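Local atomic coordinates of PDZ domain protein (PDB entry 4L8N), a protein that is of unknown function but combines N-terminal and C-terminal PDZ domains with a DUF4136 domain and binds magnesium. Residues E343-R347 / H348-H352. Residues are numbered along the deposited sequence; the frame is centred on the assembly and turned at random.
Sequences EKIGR and HKMDH
The carbonyl oxygen of E343 is gripped from the returning arm of a tight beta hairpin, where M350 N donates to it over 3.2 Å in a rather bent bond (136° at the hydrogen) and K349 CA turns a weaker C-H toward the same oxygen. The single N-H of M350 is thus shared between E343 O and a water that in turn donates to E343 O. At the other end a type II' turn from I345 to H348 reverses the chain, with G346 taking the positive phi of its first corner. I345 and H348 form the hydrogen-bonded antiparallel pair that closes it: I345 N reaches H348 O at 3.0 Å, and H348 N returns to I345 O at 3.1 Å. K344 and K349 make the next, non-hydrogen-bonded pair, and K344 CB packs against H348 O. Strand 348-349 is the last of its sheet within the chain, while strand 341-345 pairs on its far side with strand 429-435 through a classic beta bulge in which E343 and K344 both face N432. I345 and H348 share the buried face. There I345 CD1 meets M350 CE at 3.7 Å, the two side chains crossing at a slant, and both touch Y314 of strand 312-315. With its CG anti to the backbone N (chi1 -163°) and a bend at chi2, M350 brings SE alongside I345 CD1. R347 CG lies over one face of the H348 ring, offset toward its rim, while H348 NE2 is hydrogen-bonded to Q403 OE1. On the other face of the hairpin K344 runs forward along its own strand toward the turn, a final bend at chi4 (83°) delivering NZ to G346 O at 2.9 Å, in the carbonyl plane.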
ATOM      1  N   GLU A 343      -0.827 -22.638  54.903  1.00 87.33           N
ATOM      2  CA  GLU A 343       0.396 -23.309  55.339  1.00 87.56           C
ATOM      3  C   GLU A 343       1.085 -23.841  54.087  1.00 89.72           C
ATOM      4  O   GLU A 343       2.234 -23.483  53.817  1.00 89.63           O
ATOM      5  CB  GLU A 343       0.099 -24.424  56.367  1.00 89.23           C
ATOM      6  CG  GLU A 343      -0.483 -23.915  57.679  1.00 98.96           C
ATOM      7  CD  GLU A 343      -0.792 -24.990  58.700  1.00112.95           C
ATOM      8  OE1 GLU A 343      -1.869 -25.622  58.598  1.00100.50           O
ATOM      9  OE2 GLU A 343       0.054 -25.210  59.596  1.00106.42           O
ATOM     10  N   LYS A 344       0.345 -24.619  53.272  1.00 84.30           N
ATOM     11  CA  LYS A 344       0.879 -25.135  52.020  1.00 82.64           C
ATOM     12  C   LYS A 344      -0.216 -25.403  50.959  1.00 84.41           C
ATOM     13  O   LYS A 344      -1.395 -25.586  51.290  1.00 84.73           O
ATOM     14  CB  LYS A 344       1.748 -26.396  52.255  1.00 85.10           C
ATOM     15  CG  LYS A 344       1.072 -27.646  52.806  1.00 92.28           C
ATOM     16  CD  LYS A 344       2.140 -28.710  53.100  1.00 98.52           C
ATOM     17  CE  LYS A 344       1.584 -30.009  53.633  1.00110.38           C
ATOM     18  NZ  LYS A 344       1.100 -30.905  52.547  1.00117.56           N
ATOM     19  N   ILE A 345       0.199 -25.366  49.673  1.00 77.52           N
ATOM     20  CA  ILE A 345      -0.608 -25.716  48.494  1.00 74.28           C
ATOM     21  C   ILE A 345       0.078 -26.964  47.922  1.00 75.56           C
ATOM     22  O   ILE A 345       1.215 -26.902  47.434  1.00 72.29           O
ATOM     23  CB  ILE A 345      -0.830 -24.587  47.434  1.00 75.79           C
ATOM     24  CG1 ILE A 345      -1.153 -23.220  48.091  1.00 76.77           C
ATOM     25  CG2 ILE A 345      -1.916 -25.021  46.415  1.00 73.70           C
ATOM     26  CD1 ILE A 345      -1.097 -22.017  47.185  1.00 77.66           C
ATOM     27  N   GLY A 346      -0.596 -28.090  48.071  1.00 73.55           N
ATOM     28  CA  GLY A 346      -0.062 -29.383  47.686  1.00 74.01           C
ATOM     29  C   GLY A 346       1.002 -29.780  48.691  1.00 81.50           C
ATOM     30  O   GLY A 346       0.702 -29.965  49.880  1.00 82.57           O
ATOM     31  N   ARG A 347       2.264 -29.836  48.231  1.00 78.55           N
ATOM     32  CA  ARG A 347       3.381 -30.174  49.104  1.00 79.73           C
ATOM     33  C   ARG A 347       4.345 -28.987  49.222  1.00 83.00           C
ATOM     34  O   ARG A 347       5.457 -29.141  49.734  1.00 84.12           O
ATOM     35  CB  ARG A 347       4.097 -31.465  48.627  1.00 82.34           C
ATOM     36  CG  ARG A 347       4.379 -31.579  47.125  1.00 94.17           C
ATOM     37  CD  ARG A 347       5.168 -32.840  46.802  1.00105.70           C
ATOM     38  NE  ARG A 347       4.312 -34.011  46.559  1.00116.02           N
ATOM     39  CZ  ARG A 347       4.743 -35.273  46.507  1.00126.04           C
ATOM     40  NH1 ARG A 347       6.026 -35.555  46.713  1.00114.22           N
ATOM     41  NH2 ARG A 347       3.894 -36.263  46.261  1.00102.21           N
ATOM     42  N   HIS A 348       3.901 -27.793  48.804  1.00 78.19           N
ATOM     43  CA  HIS A 348       4.760 -26.610  48.811  1.00 78.15           C
ATOM     44  C   HIS A 348       4.331 -25.559  49.815  1.00 84.22           C
ATOM     45  O   HIS A 348       3.227 -25.014  49.717  1.00 83.53           O
ATOM     46  CB  HIS A 348       4.838 -25.981  47.416  1.00 76.85           C
ATOM     47  CG  HIS A 348       5.181 -26.951  46.336  1.00 78.93           C
ATOM     48  ND1 HIS A 348       6.407 -27.586  46.299  1.00 81.30           N
ATOM     49  CD2 HIS A 348       4.446 -27.350  45.274  1.00 79.30           C
ATOM     50  CE1 HIS A 348       6.374 -28.366  45.232  1.00 79.82           C
ATOM     51  NE2 HIS A 348       5.216 -28.250  44.577  1.00 79.02           N
ATOM     52  N   LYS A 349       5.250 -25.233  50.747  1.00 82.65           N
ATOM     53  CA  LYS A 349       5.068 -24.212  51.783  1.00 83.42           C
ATOM     54  C   LYS A 349       4.935 -22.830  51.130  1.00 83.64           C
ATOM     55  O   LYS A 349       5.412 -22.614  50.016  1.00 81.64           O
ATOM     56  CB  LYS A 349       6.197 -24.244  52.847  1.00 88.94           C
ATOM     57  CG  LYS A 349       7.626 -24.307  52.297  1.00111.45           C
ATOM     58  CD  LYS A 349       8.638 -23.985  53.389  1.00128.38           C
ATOM     59  CE  LYS A 349      10.063 -24.221  52.952  1.00140.96           C
ATOM     60  NZ  LYS A 349      11.035 -23.752  53.978  1.00151.00           N
HETATM   61  N   MSE A 350       4.271 -21.908  51.835  1.00 79.72           N
HETATM   62  CA  MSE A 350       3.900 -20.582  51.354  1.00 78.31           C
HETATM   63  C   MSE A 350       4.497 -19.392  52.189  1.00 88.42           C
HETATM   64  O   MSE A 350       4.426 -18.238  51.738  1.00 88.00           O
HETATM   65  CB  MSE A 350       2.366 -20.545  51.403  1.00 78.30           C
HETATM   66  CG  MSE A 350       1.743 -19.469  50.598  1.00 82.55           C
HETATM   67 SE   MSE A 350       1.651 -19.891  48.751  0.75 85.26          SE
HETATM   68  CE  MSE A 350       0.236 -18.785  48.430  1.00 82.10           C
ATOM     69  N   ASP A 351       5.095 -19.669  53.379  1.00 89.43           N
ATOM     70  CA  ASP A 351       5.665 -18.647  54.277  1.00 92.53           C
ATOM     71  C   ASP A 351       7.010 -18.039  53.741  1.00 96.46           C
ATOM     72  O   ASP A 351       8.009 -17.972  54.468  1.00 98.28           O
ATOM     73  CB  ASP A 351       5.831 -19.215  55.711  1.00 96.90           C
ATOM     74  CG  ASP A 351       6.643 -20.507  55.857  1.00114.93           C
ATOM     75  OD1 ASP A 351       6.863 -21.203  54.826  1.00114.97           O
ATOM     76  OD2 ASP A 351       7.031 -20.842  57.011  1.00122.48           O
ATOM     77  N   HIS A 352       6.998 -17.537  52.488  1.00 90.49           N
ATOM     78  CA  HIS A 352       8.162 -16.923  51.840  1.00 90.18           C
ATOM     79  C   HIS A 352       7.871 -15.488  51.425  1.00 94.20           C
ATOM     80  O   HIS A 352       6.711 -15.131  51.235  1.00 92.09           O
ATOM     81  CB  HIS A 352       8.589 -17.730  50.601  1.00 88.87           C
ATOM     82  CG  HIS A 352       8.809 -19.174  50.876  1.00 91.32           C
ATOM     83  ND1 HIS A 352       9.960 -19.620  51.498  1.00 94.50           N
ATOM     84  CD2 HIS A 352       8.010 -20.233  50.614  1.00 91.13           C
ATOM     85  CE1 HIS A 352       9.824 -20.933  51.601  1.00 92.95           C
ATOM     86  NE2 HIS A 352       8.669 -21.348  51.075  1.00 91.35           N
TER
HETATM   87  O   HOH W   1       3.592 -21.610  54.768  1.00 87.34           O